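Local coordinates for nitroreductase (Bacteroides fragilis NCTC 9343, PDB 3EK3), which binds flavin mononucleotide and is probably an oxidoreductase of the nitroreductase family that uses NAD or NADP, at residues A[12-17]-A[120-125]. Numbering follows the deposited sequence.
Sequences KARRSV and MFLAAT. With FMN (flavin mononucleotide), chain B.
Arg-14 lays its aliphatic chain against one side of helix 109-126 through Phe-121, Leu-122 and Thr-125, while its guanidinium turns away from the helix to the FMN phosphate. This is the Arg-Arg-Ser segment that binds the FMN phosphate in the FMN-dependent nitroreductase fold, following the end of helix 6-13. Arg-14 CD packs on Phe-121 CB at 3.5 Å and meets the ring obliquely, the guanidinium and ring planes being 45° apart. Leu-122 touches Arg-14 CB with CD2, and Thr-125 crosses the arginine chain at about a right angle, its OG1 3.7 Å from Arg-14 CG. That hydroxyl also donates to Phe-121 O, from the carbonyl face opposite to that used by Thr-125 N. CG of Arg-14 stands anti to the backbone N (chi1 -177°), directed at the helix; bends at chi2 and chi3 then bring the guanidinium round to the phosphate, where NH2 donates to FMN O1P at 3.0 Å. Lys-179, which also binds FMN, lies beside it, and Tyr-39 O of the second subunit accepts from Arg-14 NH2, a bond across the subunit interface that would limit the movement of the guanidinium. Arg-15, its CB directed away from the helix, takes the other flank of the phosphate, NE donating to FMN O2P at 2.8 Å. Ser-16 N donates to the same oxygen almost straight, at 170°. FMN O3P, at the edge of the Arg-14 guanidinium and in its plane, accepts from Arg-14 NH1 at 2.8 Å, from NH2 at 3.2 Å and from Ser-16 OG at 2.7 Å.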
ATOM      1  N   LYS A  12     -14.769  -1.563  -1.209  1.00 13.39           N
ATOM      2  CA  LYS A  12     -15.450  -2.479  -0.286  1.00 14.47           C
ATOM      3  C   LYS A  12     -15.591  -3.896  -0.823  1.00 14.74           C
ATOM      4  O   LYS A  12     -15.608  -4.839  -0.037  1.00 13.57           O
ATOM      5  CB  LYS A  12     -16.824  -1.944   0.100  1.00 13.16           C
ATOM      6  CG  LYS A  12     -16.801  -0.702   0.952  1.00 21.77           C
ATOM      7  CD  LYS A  12     -18.219  -0.128   0.967  1.00 24.48           C
ATOM      8  CE  LYS A  12     -18.484   0.744   2.132  1.00 36.30           C
ATOM      9  NZ  LYS A  12     -19.942   1.139   2.179  1.00 40.02           N
ATOM     10  N   ALA A  13     -15.692  -4.052  -2.142  1.00 12.23           N
ATOM     11  CA  ALA A  13     -15.957  -5.363  -2.748  1.00 13.34           C
ATOM     12  C   ALA A  13     -14.693  -6.200  -2.926  1.00 11.46           C
ATOM     13  O   ALA A  13     -14.785  -7.422  -3.061  1.00 12.68           O
ATOM     14  CB  ALA A  13     -16.664  -5.211  -4.081  1.00 15.35           C
ATOM     15  N   ARG A  14     -13.533  -5.557  -2.931  1.00 12.03           N
ATOM     16  CA  ARG A  14     -12.249  -6.261  -3.071  1.00 11.56           C
ATOM     17  C   ARG A  14     -12.054  -7.277  -1.964  1.00 13.07           C
ATOM     18  O   ARG A  14     -12.079  -6.931  -0.775  1.00 14.29           O
ATOM     19  CB  ARG A  14     -11.079  -5.281  -3.081  1.00 11.33           C
ATOM     20  CG  ARG A  14      -9.716  -5.929  -3.304  1.00 10.06           C
ATOM     21  CD  ARG A  14      -8.616  -5.340  -2.441  1.00  8.93           C
ATOM     22  NE  ARG A  14      -9.001  -5.262  -1.041  1.00  9.38           N
ATOM     23  CZ  ARG A  14      -8.997  -6.289  -0.196  1.00  9.43           C
ATOM     24  NH1 ARG A  14      -8.605  -7.485  -0.579  1.00 10.39           N
ATOM     25  NH2 ARG A  14      -9.428  -6.109   1.032  1.00 10.27           N
ATOM     26  N   ARG A  15     -11.801  -8.523  -2.356  1.00 11.99           N
ATOM     27  CA  ARG A  15     -11.576  -9.593  -1.389  1.00 12.66           C
ATOM     28  C   ARG A  15     -10.363 -10.421  -1.780  1.00 11.27           C
ATOM     29  O   ARG A  15      -9.946 -10.454  -2.946  1.00 12.25           O
ATOM     30  CB  ARG A  15     -12.811 -10.505  -1.262  1.00 13.90           C
ATOM     31  CG  ARG A  15     -14.097  -9.829  -0.740  1.00 10.00           C
ATOM     32  CD  ARG A  15     -13.956  -9.238   0.647  1.00 13.64           C
ATOM     33  NE  ARG A  15     -13.630 -10.247   1.653  1.00  8.17           N
ATOM     34  CZ  ARG A  15     -14.479 -11.146   2.142  1.00  8.20           C
ATOM     35  NH1 ARG A  15     -15.750 -11.172   1.722  1.00 11.25           N
ATOM     36  NH2 ARG A  15     -14.067 -12.032   3.056  1.00 14.12           N
ATOM     37  N   SER A  16      -9.807 -11.112  -0.791  1.00 10.83           N
ATOM     38  CA  SER A  16      -8.766 -12.073  -1.043  1.00 11.35           C
ATOM     39  C   SER A  16      -9.359 -13.424  -1.423  1.00 10.55           C
ATOM     40  O   SER A  16     -10.024 -14.088  -0.617  1.00 10.69           O
ATOM     41  CB  SER A  16      -7.916 -12.214   0.201  1.00 10.24           C
ATOM     42  OG  SER A  16      -7.183 -11.022   0.468  1.00 11.52           O
ATOM     43  N   VAL A  17      -9.100 -13.842  -2.661  1.00 10.05           N
ATOM     44  CA  VAL A  17      -9.661 -15.076  -3.203  1.00 12.46           C
ATOM     45  C   VAL A  17      -8.564 -16.136  -3.309  1.00 13.34           C
ATOM     46  O   VAL A  17      -7.459 -15.847  -3.755  1.00 11.85           O
ATOM     47  CB  VAL A  17     -10.287 -14.819  -4.593  1.00 12.41           C
ATOM     48  CG1 VAL A  17     -10.626 -16.142  -5.328  1.00 11.58           C
ATOM     49  CG2 VAL A  17     -11.543 -13.946  -4.462  1.00 12.82           C
HETATM   50  N   MSE A 120      -3.503  -2.633  -8.110  1.00 12.85           N
HETATM   51  CA  MSE A 120      -3.692  -3.822  -8.928  1.00 11.23           C
HETATM   52  C   MSE A 120      -4.908  -4.626  -8.473  1.00 10.84           C
HETATM   53  O   MSE A 120      -5.733  -5.023  -9.309  1.00 10.64           O
HETATM   54  CB  MSE A 120      -2.432  -4.687  -8.866  1.00 11.65           C
HETATM   55  CG  MSE A 120      -1.296  -4.113  -9.638  1.00 13.40           C
HETATM   56 SE   MSE A 120       0.119  -5.475  -9.850  0.75 12.26          SE
HETATM   57  CE  MSE A 120       1.568  -4.273 -10.316  1.00 17.96           C
ATOM     58  N   PHE A 121      -5.054  -4.815  -7.156  1.00 11.07           N
ATOM     59  CA  PHE A 121      -6.238  -5.496  -6.580  1.00 10.81           C
ATOM     60  C   PHE A 121      -7.526  -4.810  -7.016  1.00  9.41           C
ATOM     61  O   PHE A 121      -8.500  -5.439  -7.441  1.00 12.64           O
ATOM     62  CB  PHE A 121      -6.245  -5.502  -5.058  1.00 10.33           C
ATOM     63  CG  PHE A 121      -5.151  -6.350  -4.397  1.00  9.70           C
ATOM     64  CD1 PHE A 121      -4.581  -7.490  -5.007  1.00  7.38           C
ATOM     65  CD2 PHE A 121      -4.771  -6.044  -3.099  1.00  9.95           C
ATOM     66  CE1 PHE A 121      -3.595  -8.249  -4.325  1.00 14.22           C
ATOM     67  CE2 PHE A 121      -3.811  -6.804  -2.405  1.00 12.14           C
ATOM     68  CZ  PHE A 121      -3.226  -7.911  -3.035  1.00 13.42           C
ATOM     69  N   LEU A 122      -7.520  -3.482  -6.870  1.00 10.95           N
ATOM     70  CA  LEU A 122      -8.698  -2.685  -7.195  1.00  8.78           C
ATOM     71  C   LEU A 122      -8.990  -2.662  -8.695  1.00  9.83           C
ATOM     72  O   LEU A 122     -10.133  -2.828  -9.130  1.00  9.46           O
ATOM     73  CB  LEU A 122      -8.531  -1.277  -6.618  1.00 11.15           C
ATOM     74  CG  LEU A 122      -8.491  -1.203  -5.086  1.00 11.11           C
ATOM     75  CD1 LEU A 122      -8.199   0.245  -4.583  1.00  9.22           C
ATOM     76  CD2 LEU A 122      -9.765  -1.757  -4.422  1.00  9.14           C
ATOM     77  N   ALA A 123      -7.941  -2.506  -9.490  1.00 11.80           N
ATOM     78  CA  ALA A 123      -8.047  -2.632 -10.933  1.00  9.70           C
ATOM     79  C   ALA A 123      -8.654  -4.011 -11.287  1.00 13.11           C
ATOM     80  O   ALA A 123      -9.566  -4.107 -12.098  1.00 12.27           O
ATOM     81  CB  ALA A 123      -6.680  -2.456 -11.561  1.00  9.37           C
ATOM     82  N   ALA A 124      -8.114  -5.069 -10.695  1.00 12.79           N
ATOM     83  CA  ALA A 124      -8.589  -6.429 -10.970  1.00 12.63           C
ATOM     84  C   ALA A 124     -10.050  -6.563 -10.591  1.00 10.67           C
ATOM     85  O   ALA A 124     -10.855  -7.056 -11.372  1.00 11.42           O
ATOM     86  CB  ALA A 124      -7.755  -7.440 -10.224  1.00 12.47           C
ATOM     87  N   THR A 125     -10.414  -6.094  -9.398  1.00  9.94           N
ATOM     88  CA  THR A 125     -11.805  -6.189  -8.954  1.00 11.61           C
ATOM     89  C   THR A 125     -12.708  -5.464  -9.933  1.00 12.44           C
ATOM     90  O   THR A 125     -13.778  -5.974 -10.276  1.00 11.18           O
ATOM     91  CB  THR A 125     -11.984  -5.642  -7.528  1.00 12.58           C
ATOM     92  OG1 THR A 125     -11.184  -6.395  -6.617  1.00 13.68           O
ATOM     93  CG2 THR A 125     -13.452  -5.751  -7.095  1.00  9.88           C
TER
HETATM   94  N1  FMN B 200      -3.372 -13.884   1.968  1.00 14.89           N
HETATM   95  C2  FMN B 200      -2.870 -15.120   1.632  1.00 14.60           C
HETATM   96  O2  FMN B 200      -3.631 -16.036   1.307  1.00 17.51           O
HETATM   97  N3  FMN B 200      -1.519 -15.390   1.682  1.00 17.75           N
HETATM   98  C4  FMN B 200      -0.657 -14.423   2.073  1.00 18.47           C
HETATM   99  O4  FMN B 200       0.553 -14.640   1.891  1.00 13.78           O
HETATM  100  C4A FMN B 200      -1.159 -13.157   2.400  1.00 15.66           C
HETATM  101  N5  FMN B 200      -0.298 -12.159   2.777  1.00 16.92           N
HETATM  102  C5A FMN B 200      -0.750 -10.889   3.076  1.00 13.06           C
HETATM  103  C6  FMN B 200       0.168  -9.895   3.418  1.00 14.54           C
HETATM  104  C7  FMN B 200      -0.256  -8.596   3.687  1.00 15.44           C
HETATM  105  C7M FMN B 200       0.756  -7.463   3.857  1.00 14.23           C
HETATM  106  C8  FMN B 200      -1.619  -8.294   3.572  1.00 18.56           C
HETATM  107  C8M FMN B 200      -2.034  -6.853   3.394  1.00 15.19           C
HETATM  108  C9  FMN B 200      -2.534  -9.294   3.225  1.00 14.46           C
HETATM  109  C9A FMN B 200      -2.115 -10.596   2.968  1.00 13.84           C
HETATM  110  N10 FMN B 200      -3.011 -11.626   2.633  1.00 12.98           N
HETATM  111  C10 FMN B 200      -2.528 -12.873   2.310  1.00 12.90           C
HETATM  112  C1' FMN B 200      -4.489 -11.355   2.496  1.00 15.41           C
HETATM  113  C2' FMN B 200      -5.126 -11.158   3.877  1.00 12.86           C
HETATM  114  O2' FMN B 200      -5.258 -12.407   4.534  1.00 15.19           O
HETATM  115  C3' FMN B 200      -6.506 -10.561   3.664  1.00 12.56           C
HETATM  116  O3' FMN B 200      -6.337  -9.242   3.192  1.00 13.29           O
HETATM  117  C4' FMN B 200      -7.329 -10.493   4.966  1.00 13.72           C
HETATM  118  O4' FMN B 200      -7.667 -11.801   5.407  1.00 15.46           O
HETATM  119  C5' FMN B 200      -8.607  -9.682   4.761  1.00 17.28           C
HETATM  120  O5' FMN B 200      -9.439 -10.312   3.796  1.00 16.62           O
HETATM  121  P   FMN B 200      -9.941  -9.549   2.457  1.00 16.01           P
HETATM  122  O1P FMN B 200     -10.517  -8.251   2.868  1.00 16.69           O
HETATM  123  O2P FMN B 200     -10.879 -10.500   1.690  1.00 16.94           O
HETATM  124  O3P FMN B 200      -8.731  -9.200   1.627  1.00 16.75           O